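Local coordinates for protein archaeal actin homolog (Thermoplasma acidophilum, PDB 2FSJ) that polymerizes into bundles of helical filaments in a reaction that requires a nucleoside triphosphate and runs best with ATP, at residues G183-Q188 / T321-K326; I207-M212 / V297-P302; D277-I282 / G311-E316; E284-N289 / E315-G320. All coordinates share one frame; numbering follows the deposited sequence.

Contact 1: G183-Q188 / T321-K326; sequences GIIEQQ and TLVKIK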
loop_
_atom_site.group_PDB
_atom_site.type_symbol
_atom_site.label_atom_id
_atom_site.label_comp_id
_atom_site.label_asym_id
_atom_site.label_seq_id
_atom_site.Cartn_x
_atom_site.Cartn_y
_atom_site.Cartn_z
ATOM N N GLY A 183 -1.604 -21.097 -5.496
ATOM C CA GLY A 183 -1.809 -21.921 -6.654
ATOM C C GLY A 183 -2.469 -21.124 -7.738
ATOM O O GLY A 183 -2.950 -21.709 -8.665
ATOM N N ILE A 184 -2.566 -19.800 -7.588
ATOM C CA ILE A 184 -3.242 -18.925 -8.553
ATOM C C ILE A 184 -2.351 -18.645 -9.786
ATOM O O ILE A 184 -2.851 -18.430 -10.913
ATOM C CB ILE A 184 -3.716 -17.621 -7.854
ATOM C CG1 ILE A 184 -4.882 -17.972 -6.880
ATOM C CG2 ILE A 184 -4.133 -16.573 -8.896
ATOM C CD1 ILE A 184 -5.232 -16.933 -5.829
ATOM N N ILE A 185 -1.043 -18.616 -9.572
ATOM C CA ILE A 185 -0.091 -18.652 -10.688
ATOM C C ILE A 185 0.821 -19.850 -10.501
ATOM O O ILE A 185 0.836 -20.469 -9.431
ATOM C CB ILE A 185 0.723 -17.355 -10.754
ATOM C CG1 ILE A 185 1.486 -17.124 -9.450
ATOM C CG2 ILE A 185 -0.189 -16.178 -11.074
ATOM C CD1 ILE A 185 2.473 -15.968 -9.469
ATOM N N GLU A 186 1.585 -20.185 -11.534
ATOM C CA GLU A 186 2.461 -21.364 -11.494
ATOM C C GLU A 186 3.817 -21.056 -12.128
ATOM O O GLU A 186 3.895 -20.238 -13.031
ATOM C CB GLU A 186 1.807 -22.526 -12.249
ATOM N N GLN A 187 4.879 -21.671 -11.628
ATOM C CA GLN A 187 6.202 -21.446 -12.196
ATOM C C GLN A 187 6.250 -22.138 -13.550
ATOM O O GLN A 187 5.702 -23.229 -13.723
ATOM C CB GLN A 187 7.298 -21.958 -11.284
ATOM C CG GLN A 187 7.422 -21.160 -10.010
ATOM C CD GLN A 187 8.673 -21.449 -9.282
ATOM O OE1 GLN A 187 9.740 -20.929 -9.625
ATOM N NE2 GLN A 187 8.573 -22.287 -8.271
ATOM N N GLN A 188 6.860 -21.450 -14.502
ATOM C CA GLN A 188 6.907 -21.859 -15.907
ATOM C C GLN A 188 7.834 -20.888 -16.621
ATOM O O GLN A 188 8.162 -19.863 -16.056
ATOM C CB GLN A 188 5.514 -21.787 -16.536
ATOM C CG GLN A 188 4.787 -20.463 -16.338
ATOM C CD GLN A 188 3.285 -20.553 -16.551
ATOM O OE1 GLN A 188 2.815 -21.382 -17.326
ATOM N NE2 GLN A 188 2.527 -19.696 -15.871
ATOM N N THR A 321 -3.957 -13.373 -20.410
ATOM C CA THR A 321 -3.009 -13.605 -19.334
ATOM C C THR A 321 -3.451 -12.996 -18.031
ATOM O O THR A 321 -2.720 -13.061 -17.042
ATOM C CB THR A 321 -1.600 -13.033 -19.669
ATOM O OG1 THR A 321 -1.651 -11.608 -19.800
ATOM C CG2 THR A 321 -1.081 -13.538 -21.006
ATOM N N LEU A 322 -4.598 -12.346 -18.029
ATOM C CA LEU A 322 -5.013 -11.591 -16.862
ATOM C C LEU A 322 -5.332 -12.543 -15.711
ATOM O O LEU A 322 -6.088 -13.518 -15.856
ATOM C CB LEU A 322 -6.197 -10.679 -17.185
ATOM C CG LEU A 322 -6.692 -9.774 -16.040
ATOM C CD1 LEU A 322 -5.708 -8.636 -15.826
ATOM C CD2 LEU A 322 -8.107 -9.244 -16.262
ATOM N N VAL A 323 -4.717 -12.262 -14.569
ATOM C CA VAL A 323 -4.956 -12.978 -13.334
ATOM C C VAL A 323 -5.749 -11.965 -12.503
ATOM O O VAL A 323 -5.260 -10.894 -12.234
ATOM C CB VAL A 323 -3.606 -13.371 -12.649
ATOM C CG1 VAL A 323 -3.830 -14.143 -11.348
ATOM C CG2 VAL A 323 -2.744 -14.166 -13.580
ATOM N N LYS A 324 -6.981 -12.255 -12.126
ATOM C CA LYS A 324 -7.723 -11.297 -11.282
ATOM C C LYS A 324 -7.704 -11.798 -9.837
ATOM O O LYS A 324 -8.186 -12.890 -9.554
ATOM C CB LYS A 324 -9.179 -11.134 -11.749
ATOM C CG LYS A 324 -9.340 -10.342 -13.044
ATOM C CD LYS A 324 -10.802 -10.203 -13.444
ATOM C CE LYS A 324 -11.151 -11.023 -14.705
ATOM N NZ LYS A 324 -12.635 -10.919 -15.044
ATOM N N ILE A 325 -7.163 -10.990 -8.933
ATOM C CA ILE A 325 -7.040 -11.391 -7.537
ATOM C C ILE A 325 -8.426 -11.229 -6.929
ATOM O O ILE A 325 -9.080 -10.238 -7.184
ATOM C CB ILE A 325 -5.978 -10.512 -6.774
ATOM C CG1 ILE A 325 -4.529 -10.830 -7.203
ATOM C CG2 ILE A 325 -6.039 -10.743 -5.289
ATOM C CD1 ILE A 325 -4.348 -11.343 -8.612
ATOM N N LYS A 326 -8.843 -12.196 -6.120
ATOM C CA LYS A 326 -10.046 -12.059 -5.315
ATOM C C LYS A 326 -10.009 -10.707 -4.632
ATOM O O LYS A 326 -8.951 -10.285 -4.107
ATOM C CB LYS A 326 -10.133 -13.161 -4.243
#
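V323 carries the contact from the 321-326 side, its two methyls shared between I184 and I185. The tight spot is between I184 CG2 and V323 CG1, 3.5 Å apart, closer than methyls usually come. Each of these two groups stands anti to its residue's backbone nitrogen (chi1 of V323 is -179°), and that turns the methyls straight at each other while the side chains cross at a slant. I185 packs less closely: its CG2 lies 4.1 Å from V323 CG2, and the side chain meets the valine at about a right angle. The contact is small, with 123 Å² buried in all, and wholly apolar.

The loop 183-188 starts where helix 173-182 ends. G183, with positive phi, closes that helix in a Schellman motif, and the chain then heads for strand 191-197, in the half of this actin-like fold built around the four-stranded sheet 213-222, 202-208, 191-197, 297-303. Opposite, T321 and V323 pair by backbone hydrogen bonds with L300, which lays this loop along the edge strand 297-303.

Burial is uneven. I185 sits inside, against L179 of the helix, and V323 also rests on S299. I184 is exposed although L179 touches it too, and K324, its CB directed away from 183-188, lies beside D312 on the solvent side, in packing contact only.

Contact 2: I207-M212 / V297-P302; sequences INLMDM and VTSLIP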
loop_
_atom_site.group_PDB
_atom_site.type_symbol
_atom_site.label_atom_id
_atom_site.label_comp_id
_atom_site.label_asym_id
_atom_site.label_seq_id
_atom_site.Cartn_x
_atom_site.Cartn_y
_atom_site.Cartn_z
ATOM N N ILE A 207 8.614 -10.186 -13.107
ATOM C CA ILE A 207 9.218 -11.346 -12.457
ATOM C C ILE A 207 9.374 -12.520 -13.439
ATOM O O ILE A 207 8.483 -12.807 -14.220
ATOM C CB ILE A 207 8.352 -11.704 -11.214
ATOM C CG1 ILE A 207 9.152 -12.467 -10.167
ATOM C CG2 ILE A 207 7.056 -12.404 -11.604
ATOM C CD1 ILE A 207 8.389 -12.643 -8.807
ATOM N N ASN A 208 10.515 -13.191 -13.341
ATOM C CA ASN A 208 10.796 -14.383 -14.122
ATOM C C ASN A 208 10.163 -15.552 -13.384
ATOM O O ASN A 208 10.535 -15.839 -12.259
ATOM C CB ASN A 208 12.290 -14.621 -14.267
ATOM C CG ASN A 208 12.581 -15.688 -15.315
ATOM O OD1 ASN A 208 11.674 -16.452 -15.649
ATOM N ND2 ASN A 208 13.762 -15.637 -15.947
ATOM N N LEU A 209 9.176 -16.173 -13.998
ATOM C CA LEU A 209 8.465 -17.248 -13.321
ATOM C C LEU A 209 9.314 -18.549 -13.178
ATOM O O LEU A 209 8.931 -19.454 -12.435
ATOM C CB LEU A 209 7.106 -17.506 -13.944
ATOM C CG LEU A 209 6.129 -16.303 -13.941
ATOM C CD1 LEU A 209 4.950 -16.615 -14.803
ATOM C CD2 LEU A 209 5.663 -15.924 -12.474
ATOM N N MET A 210 10.444 -18.640 -13.844
ATOM C CA MET A 210 11.296 -19.823 -13.671
ATOM C C MET A 210 11.840 -19.881 -12.277
ATOM O O MET A 210 12.008 -20.987 -11.760
ATOM C CB MET A 210 12.412 -19.963 -14.766
ATOM C CG MET A 210 13.625 -19.079 -14.614
ATOM S SD MET A 210 15.223 -19.623 -15.453
ATOM C CE MET A 210 16.186 -18.352 -14.804
ATOM N N ASP A 211 12.132 -18.718 -11.661
ATOM C CA ASP A 211 12.814 -18.679 -10.356
ATOM C C ASP A 211 12.250 -17.668 -9.355
ATOM O O ASP A 211 12.774 -17.519 -8.266
ATOM C CB ASP A 211 14.324 -18.463 -10.524
ATOM C CG ASP A 211 14.704 -17.151 -11.206
ATOM O OD1 ASP A 211 13.837 -16.303 -11.568
ATOM O OD2 ASP A 211 15.901 -16.882 -11.417
ATOM N N MET A 212 11.183 -16.995 -9.751
ATOM C CA MET A 212 10.555 -15.899 -8.992
ATOM C C MET A 212 11.440 -14.743 -8.649
ATOM O O MET A 212 11.202 -14.051 -7.626
ATOM C CB MET A 212 9.842 -16.442 -7.735
ATOM C CG MET A 212 8.843 -17.537 -8.054
ATOM S SD MET A 212 7.462 -17.079 -8.997
ATOM C CE MET A 212 7.902 -17.096 -10.336
ATOM N N VAL A 297 5.291 -12.495 -21.636
ATOM C CA VAL A 297 4.349 -12.350 -20.520
ATOM C C VAL A 297 3.304 -13.435 -20.571
ATOM O O VAL A 297 2.569 -13.530 -21.557
ATOM C CB VAL A 297 3.632 -10.969 -20.517
ATOM C CG1 VAL A 297 2.588 -10.892 -19.387
ATOM C CG2 VAL A 297 4.657 -9.847 -20.356
ATOM N N THR A 298 3.215 -14.239 -19.502
ATOM C CA THR A 298 2.133 -15.231 -19.339
ATOM C C THR A 298 1.121 -14.901 -18.250
ATOM O O THR A 298 0.092 -15.506 -18.200
ATOM C CB THR A 298 2.726 -16.612 -19.041
ATOM O OG1 THR A 298 3.597 -16.528 -17.899
ATOM C CG2 THR A 298 3.656 -17.067 -20.174
ATOM N N SER A 299 1.423 -13.975 -17.346
ATOM C CA SER A 299 0.474 -13.555 -16.335
ATOM C C SER A 299 0.601 -12.066 -16.089
ATOM O O SER A 299 1.715 -11.582 -15.890
ATOM C CB SER A 299 0.685 -14.282 -14.996
ATOM O OG SER A 299 0.966 -15.644 -15.136
ATOM N N LEU A 300 -0.534 -11.367 -16.152
ATOM C CA LEU A 300 -0.660 -9.932 -15.829
ATOM C C LEU A 300 -1.455 -9.840 -14.536
ATOM O O LEU A 300 -2.570 -10.373 -14.473
ATOM C CB LEU A 300 -1.435 -9.176 -16.913
ATOM C CG LEU A 300 -0.747 -8.703 -18.192
ATOM C CD1 LEU A 300 -1.795 -8.192 -19.206
ATOM C CD2 LEU A 300 0.325 -7.647 -17.958
ATOM N N ILE A 301 -0.911 -9.158 -13.523
ATOM C CA ILE A 301 -1.448 -9.217 -12.181
ATOM C C ILE A 301 -1.699 -7.808 -11.627
ATOM O O ILE A 301 -0.805 -7.159 -11.080
ATOM C CB ILE A 301 -0.513 -10.041 -11.265
ATOM C CG1 ILE A 301 -0.232 -11.427 -11.868
ATOM C CG2 ILE A 301 -1.099 -10.160 -9.866
ATOM C CD1 ILE A 301 1.009 -12.119 -11.324
ATOM N N PRO A 302 -2.899 -7.302 -11.825
ATOM C CA PRO A 302 -3.222 -5.977 -11.290
ATOM C C PRO A 302 -3.515 -6.045 -9.804
ATOM O O PRO A 302 -4.344 -6.858 -9.365
ATOM C CB PRO A 302 -4.441 -5.568 -12.087
ATOM C CG PRO A 302 -4.479 -6.600 -13.264
ATOM C CD PRO A 302 -3.974 -7.836 -12.675
#
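L209 and T298 reach each other through their first torsions. In L209, CG lies anti to the carbonyl carbon (chi1 -60°), and from there CD1 extends across to the strand; in T298, OG1 is held between the backbone nitrogen and carbonyl carbon (chi1 55°), facing the leucine. CD1 of L209 stops 3.4 Å from T298 OG1, and the two side chains pass one another running in opposite senses. The same methyl lies 4.1 Å from OG of S299, so one leucine branch rests against two hydroxyls, a van der Waals contact between an apolar tip and polar oxygens. T298 OG1 finds a weak hydrogen bond elsewhere, with the carbonyl of Y191.

The leucine sits in the turn of a beta hairpin that joins strands 202-208 and 213-222. An Asx turn opens it: the M210 backbone N donates to N208 OD1 at 3.1 Å, coming from above the amide plane.

In the four-stranded sheet, strand 191-197 runs between 202-208 and the edge strand 297-303. The contact therefore bridges over the start of that middle strand, where G190 bonds to L209 and Y191 to T298, while helix 173-182 packs against I207, M212 and I301.

Contact 3: D277-I282 / G311-E316; sequences DLANRI and GDRFEE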
loop_
_atom_site.group_PDB
_atom_site.type_symbol
_atom_site.label_atom_id
_atom_site.label_comp_id
_atom_site.label_asym_id
_atom_site.label_seq_id
_atom_site.Cartn_x
_atom_site.Cartn_y
_atom_site.Cartn_z
ATOM N N ASP A 277 -8.523 7.486 -19.340
ATOM C CA ASP A 277 -7.293 8.207 -19.623
ATOM C C ASP A 277 -6.168 7.724 -18.724
ATOM O O ASP A 277 -5.073 7.531 -19.203
ATOM C CB ASP A 277 -7.451 9.718 -19.444
ATOM C CG ASP A 277 -6.204 10.474 -19.841
ATOM O OD1 ASP A 277 -5.756 10.366 -21.007
ATOM O OD2 ASP A 277 -5.538 11.157 -19.042
ATOM N N LEU A 278 -6.440 7.511 -17.440
ATOM C CA LEU A 278 -5.386 7.001 -16.523
ATOM C C LEU A 278 -4.879 5.633 -16.993
ATOM O O LEU A 278 -3.670 5.399 -17.129
ATOM C CB LEU A 278 -5.950 6.881 -15.125
ATOM C CG LEU A 278 -5.116 6.209 -14.032
ATOM C CD1 LEU A 278 -3.723 6.932 -13.950
ATOM C CD2 LEU A 278 -5.842 6.249 -12.760
ATOM N N ALA A 279 -5.819 4.737 -17.249
ATOM C CA ALA A 279 -5.520 3.412 -17.770
ATOM C C ALA A 279 -4.728 3.455 -19.064
ATOM O O ALA A 279 -3.710 2.763 -19.188
ATOM C CB ALA A 279 -6.811 2.598 -17.974
ATOM N N ASN A 280 -5.173 4.251 -20.019
ATOM C CA ASN A 280 -4.493 4.375 -21.283
ATOM C C ASN A 280 -3.018 4.832 -21.107
ATOM O O ASN A 280 -2.113 4.305 -21.801
ATOM C CB ASN A 280 -5.282 5.312 -22.249
ATOM C CG ASN A 280 -6.562 4.678 -22.766
ATOM O OD1 ASN A 280 -6.774 3.469 -22.628
ATOM N ND2 ASN A 280 -7.390 5.467 -23.389
ATOM N N ARG A 281 -2.753 5.766 -20.181
ATOM C CA ARG A 281 -1.384 6.253 -19.992
ATOM C C ARG A 281 -0.505 5.173 -19.388
ATOM O O ARG A 281 0.645 5.020 -19.793
ATOM C CB ARG A 281 -1.310 7.488 -19.100
ATOM C CG ARG A 281 -1.823 8.747 -19.814
ATOM C CD ARG A 281 -1.711 9.989 -18.979
ATOM N NE ARG A 281 -2.175 11.184 -19.697
ATOM C CZ ARG A 281 -1.393 12.050 -20.366
ATOM N NH1 ARG A 281 -0.064 11.880 -20.460
ATOM N NH2 ARG A 281 -1.961 13.100 -20.952
ATOM N N ILE A 282 -1.047 4.409 -18.448
ATOM C CA ILE A 282 -0.277 3.335 -17.845
ATOM C C ILE A 282 0.035 2.258 -18.860
ATOM O O ILE A 282 1.196 1.804 -18.964
ATOM C CB ILE A 282 -1.019 2.749 -16.621
ATOM C CG1 ILE A 282 -1.061 3.781 -15.494
ATOM C CG2 ILE A 282 -0.367 1.462 -16.143
ATOM C CD1 ILE A 282 -2.198 3.541 -14.519
ATOM N N GLY A 311 -8.404 -2.218 -13.370
ATOM C CA GLY A 311 -7.559 -3.408 -13.538
ATOM C C GLY A 311 -7.857 -4.209 -14.808
ATOM O O GLY A 311 -6.933 -4.671 -15.526
ATOM N N ASP A 312 -9.150 -4.347 -15.100
ATOM C CA ASP A 312 -9.604 -5.122 -16.246
ATOM C C ASP A 312 -9.048 -4.598 -17.549
ATOM O O ASP A 312 -8.829 -5.370 -18.475
ATOM C CB ASP A 312 -11.122 -5.149 -16.352
ATOM C CG ASP A 312 -11.775 -6.097 -15.337
ATOM O OD1 ASP A 312 -11.061 -6.893 -14.705
ATOM O OD2 ASP A 312 -13.013 -6.100 -15.137
ATOM N N ARG A 313 -8.849 -3.287 -17.622
ATOM C CA ARG A 313 -8.291 -2.667 -18.796
ATOM C C ARG A 313 -6.890 -3.138 -19.113
ATOM O O ARG A 313 -6.457 -2.947 -20.240
ATOM C CB ARG A 313 -8.221 -1.144 -18.659
ATOM C CG ARG A 313 -9.524 -0.428 -18.683
ATOM C CD ARG A 313 -10.209 -0.447 -20.071
ATOM N NE ARG A 313 -9.295 -0.182 -21.190
ATOM C CZ ARG A 313 -8.655 0.966 -21.402
ATOM N NH1 ARG A 313 -8.820 1.999 -20.601
ATOM N NH2 ARG A 313 -7.855 1.083 -22.430
ATOM N N PHE A 314 -6.146 -3.695 -18.155
ATOM C CA PHE A 314 -4.757 -4.052 -18.443
ATOM C C PHE A 314 -4.617 -5.316 -19.309
ATOM O O PHE A 314 -3.578 -5.587 -19.857
ATOM C CB PHE A 314 -3.920 -4.183 -17.145
ATOM C CG PHE A 314 -3.868 -2.949 -16.318
ATOM C CD1 PHE A 314 -3.760 -1.688 -16.885
ATOM C CD2 PHE A 314 -3.916 -3.044 -14.939
ATOM C CE1 PHE A 314 -3.702 -0.549 -16.066
ATOM C CE2 PHE A 314 -3.856 -1.936 -14.157
ATOM C CZ PHE A 314 -3.775 -0.696 -14.712
ATOM N N GLU A 315 -5.697 -6.075 -19.453
ATOM C CA GLU A 315 -5.669 -7.270 -20.291
ATOM C C GLU A 315 -5.205 -7.000 -21.702
ATOM O O GLU A 315 -4.615 -7.845 -22.323
ATOM C CB GLU A 315 -7.036 -7.904 -20.378
ATOM C CG GLU A 315 -6.958 -9.258 -21.062
ATOM C CD GLU A 315 -8.067 -10.190 -20.658
ATOM O OE1 GLU A 315 -9.073 -9.760 -20.005
ATOM O OE2 GLU A 315 -7.926 -11.366 -21.031
ATOM N N GLU A 316 -5.432 -5.789 -22.190
ATOM C CA GLU A 316 -5.072 -5.473 -23.546
ATOM C C GLU A 316 -3.552 -5.473 -23.762
ATOM O O GLU A 316 -3.097 -5.642 -24.894
ATOM C CB GLU A 316 -5.753 -4.178 -23.993
ATOM C CG GLU A 316 -5.085 -2.898 -23.572
ATOM C CD GLU A 316 -5.842 -1.669 -24.104
ATOM O OE1 GLU A 316 -7.064 -1.555 -23.835
ATOM O OE2 GLU A 316 -5.206 -0.839 -24.787
HETATM O O HOH W 1 -4.660 1.950 -24.657
#
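A279 and R313 mark the closest approach of the two backbones, their CA atoms 6.8 Å apart. On one side, 277-282 is a regular turn and a half of helix 268-290; on the other, 311-316 coils more tightly, with F314 N bonded back to G311 O and a 3-10 segment at 315-316.

R313 does most of the gripping. Its chain bends at chi2 and chi3 (-44°), which curls it back beside A279, NH1 lying 3.4 Å from the alanine CB. The guanidinium then meets N280 OD1 edge-on. NH2 donates to that oxygen at 2.6 Å in an almost straight bond, 169° at the hydrogen and nearly along the C=O axis. NH1 adds a weak, bent one to N280 OD1 at 3.2 Å. Amide and guanidinium planes stand almost perpendicular, 85° apart. NH2 also forms a salt bridge with E316 OE1 at 3.1 Å, approaching from above the carboxylate plane, and a water donates to E316 OE2 and, weakly, to N280 OD1. E276 of the same helix makes a salt bridge with NH1. A leucine in place of R313 would probably leave N280 OD1 without its main donor and the carboxylates of E276 and E316 without this shared positive mate.

Deeper in, I282 CG2 packs 3.9 Å from F314 CE1. The phenylalanine also touches I195 and V197 of strand 191-197, I283 of the long helix, and comes within about 4 Å, side chain to side chain, of the ATP-site residue S307; I310 of helix 307-310 packs against A279 and I282.

Contact 4: E284-N289 / E315-G320; sequences ENIRLN and EEIAPG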
loop_
_atom_site.group_PDB
_atom_site.type_symbol
_atom_site.label_atom_id
_atom_site.label_comp_id
_atom_site.label_asym_id
_atom_site.label_seq_id
_atom_site.Cartn_x
_atom_site.Cartn_y
_atom_site.Cartn_z
ATOM N N GLU A 284 0.169 2.494 -22.149
ATOM C CA GLU A 284 1.141 2.987 -23.138
ATOM C C GLU A 284 2.582 2.974 -22.609
ATOM O O GLU A 284 3.503 2.606 -23.309
ATOM C CB GLU A 284 0.770 4.412 -23.561
ATOM C CG GLU A 284 1.885 5.127 -24.283
ATOM C CD GLU A 284 1.645 6.626 -24.444
ATOM O OE1 GLU A 284 1.466 7.359 -23.397
ATOM O OE2 GLU A 284 1.654 7.069 -25.624
ATOM N N ASN A 285 2.771 3.388 -21.363
ATOM C CA ASN A 285 4.072 3.388 -20.724
ATOM C C ASN A 285 4.622 1.948 -20.472
ATOM O O ASN A 285 5.782 1.664 -20.743
ATOM C CB ASN A 285 3.993 4.203 -19.429
ATOM C CG ASN A 285 4.425 5.669 -19.601
ATOM O OD1 ASN A 285 3.647 6.534 -20.073
ATOM N ND2 ASN A 285 5.652 5.963 -19.204
ATOM N N ILE A 286 3.760 1.030 -20.027
ATOM C CA ILE A 286 4.125 -0.373 -19.915
ATOM C C ILE A 286 4.569 -0.974 -21.255
ATOM O O ILE A 286 5.627 -1.597 -21.330
ATOM C CB ILE A 286 2.996 -1.184 -19.238
ATOM C CG1 ILE A 286 2.894 -0.741 -17.783
ATOM C CG2 ILE A 286 3.261 -2.690 -19.339
ATOM C CD1 ILE A 286 1.691 -1.296 -16.980
ATOM N N ARG A 287 3.798 -0.753 -22.310
ATOM C CA ARG A 287 4.166 -1.199 -23.638
ATOM C C ARG A 287 5.488 -0.677 -24.117
ATOM O O ARG A 287 6.270 -1.422 -24.642
ATOM C CB ARG A 287 3.095 -0.842 -24.645
ATOM C CG ARG A 287 1.856 -1.705 -24.521
ATOM C CD ARG A 287 0.760 -1.270 -25.520
ATOM N NE ARG A 287 -0.310 -2.256 -25.625
ATOM C CZ ARG A 287 -1.560 -1.959 -25.977
ATOM N NH1 ARG A 287 -1.919 -0.703 -26.215
ATOM N NH2 ARG A 287 -2.453 -2.925 -26.083
ATOM N N LEU A 288 5.741 0.602 -23.929
ATOM C CA LEU A 288 7.014 1.181 -24.352
ATOM C C LEU A 288 8.215 0.569 -23.625
ATOM O O LEU A 288 9.286 0.317 -24.234
ATOM C CB LEU A 288 7.019 2.684 -24.078
ATOM C CG LEU A 288 6.225 3.624 -24.989
ATOM C CD1 LEU A 288 6.184 4.994 -24.362
ATOM C CD2 LEU A 288 6.795 3.681 -26.449
ATOM N N ASN A 289 8.042 0.347 -22.326
ATOM C CA ASN A 289 9.102 -0.180 -21.482
ATOM C C ASN A 289 9.346 -1.679 -21.749
ATOM O O ASN A 289 10.483 -2.132 -21.752
ATOM C CB ASN A 289 8.807 0.141 -20.021
ATOM C CG ASN A 289 8.877 1.668 -19.713
ATOM O OD1 ASN A 289 9.190 2.477 -20.577
ATOM N ND2 ASN A 289 8.586 2.042 -18.497
ATOM N N GLU A 315 -5.697 -6.075 -19.453
ATOM C CA GLU A 315 -5.669 -7.270 -20.291
ATOM C C GLU A 315 -5.205 -7.000 -21.702
ATOM O O GLU A 315 -4.615 -7.845 -22.323
ATOM C CB GLU A 315 -7.036 -7.904 -20.378
ATOM C CG GLU A 315 -6.958 -9.258 -21.062
ATOM C CD GLU A 315 -8.067 -10.190 -20.658
ATOM O OE1 GLU A 315 -9.073 -9.760 -20.005
ATOM O OE2 GLU A 315 -7.926 -11.366 -21.031
ATOM N N GLU A 316 -5.432 -5.789 -22.190
ATOM C CA GLU A 316 -5.072 -5.473 -23.546
ATOM C C GLU A 316 -3.552 -5.473 -23.762
ATOM O O GLU A 316 -3.097 -5.642 -24.894
ATOM C CB GLU A 316 -5.753 -4.178 -23.993
ATOM C CG GLU A 316 -5.085 -2.898 -23.572
ATOM C CD GLU A 316 -5.842 -1.669 -24.104
ATOM O OE1 GLU A 316 -7.064 -1.555 -23.835
ATOM O OE2 GLU A 316 -5.206 -0.839 -24.787
ATOM N N ILE A 317 -2.765 -5.337 -22.701
ATOM C CA ILE A 317 -1.312 -5.461 -22.843
ATOM C C ILE A 317 -0.952 -6.880 -23.343
ATOM O O ILE A 317 -0.066 -7.050 -24.170
ATOM C CB ILE A 317 -0.546 -5.111 -21.489
ATOM C CG1 ILE A 317 -0.843 -3.685 -21.005
ATOM C CG2 ILE A 317 0.941 -5.321 -21.639
ATOM C CD1 ILE A 317 -0.651 -3.481 -19.553
ATOM N N ALA A 318 -1.602 -7.904 -22.803
ATOM C CA ALA A 318 -1.361 -9.311 -23.198
ATOM C C ALA A 318 -2.616 -10.192 -23.030
ATOM O O ALA A 318 -2.832 -10.821 -22.000
ATOM C CB ALA A 318 -0.212 -9.866 -22.412
ATOM N N PRO A 319 -3.479 -10.178 -24.045
ATOM C CA PRO A 319 -4.773 -10.855 -23.980
ATOM C C PRO A 319 -4.683 -12.317 -23.530
ATOM O O PRO A 319 -3.799 -13.047 -23.949
ATOM C CB PRO A 319 -5.293 -10.709 -25.425
ATOM C CG PRO A 319 -4.764 -9.426 -25.832
ATOM C CD PRO A 319 -3.351 -9.407 -25.295
ATOM N N GLY A 320 -5.565 -12.716 -22.638
ATOM C CA GLY A 320 -5.566 -14.086 -22.144
ATOM C C GLY A 320 -4.695 -14.371 -20.916
ATOM O O GLY A 320 -4.733 -15.501 -20.409
HETATM O O HOH W 2 0.406 -5.061 -25.953
#
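R287 NH2 donates to the backbone O of E316 at 3.0 Å, the shortest direct polar bond between 284-289 and 315-320. It is bent, 137° at the hydrogen, and the donor stands well above the peptide carbonyl plane, 70° out of it. The arginine, extended from CG to NE, reaches across from the helix and spreads its nitrogens over several partners: NH1 makes a long salt bridge of 3.6 Å with E316 OE2, and NE donates a hydrogen bond to a water that in turn donates to I317 O at 2.7 Å.

E316 divides its carboxylate, since OE1 is held by R313 while OE2 faces R287. An alanine here would probably leave R287 NH1 and R313 NH2 each without this carboxylate mate. Beneath the polar layer, I286 CG2 and I317 CD1 pack 4.0 Å apart, the side chains crossing at about a right angle above I195 of the sheet. Further along the loop, G320 N bonds to the anti lone pair of E315 OE2.

One arginine thus serves two successive peptide carbonyls, E316 directly and I317 through water; R287 supplies the polar half of the attachment to helix 268-290 and the isoleucine pair the apolar half.

All four contacts lie around one four-stranded sheet. Contacts 3 and 4 fasten the same two elements, helix 268-290 and the chain after helix 307-310, and share E315 and E316; both put apolar side chains inside, isoleucine on phenylalanine or isoleucine on isoleucine, and an arginine outside, crossing to an amide in contact 3 and to a peptide carbonyl and carboxylate in contact 4. Contacts 1 and 2, whose centres are about 9 Å apart, lie beside helix 173-182 and rely on methyl packing alone or methyls against hydroxyls. Contacts 2 and 3 are buried, whereas 1 and 4 reach the surface. L300 ties them together: its backbone pairs with T321 and V323, its CD1 packs against F314 and I317.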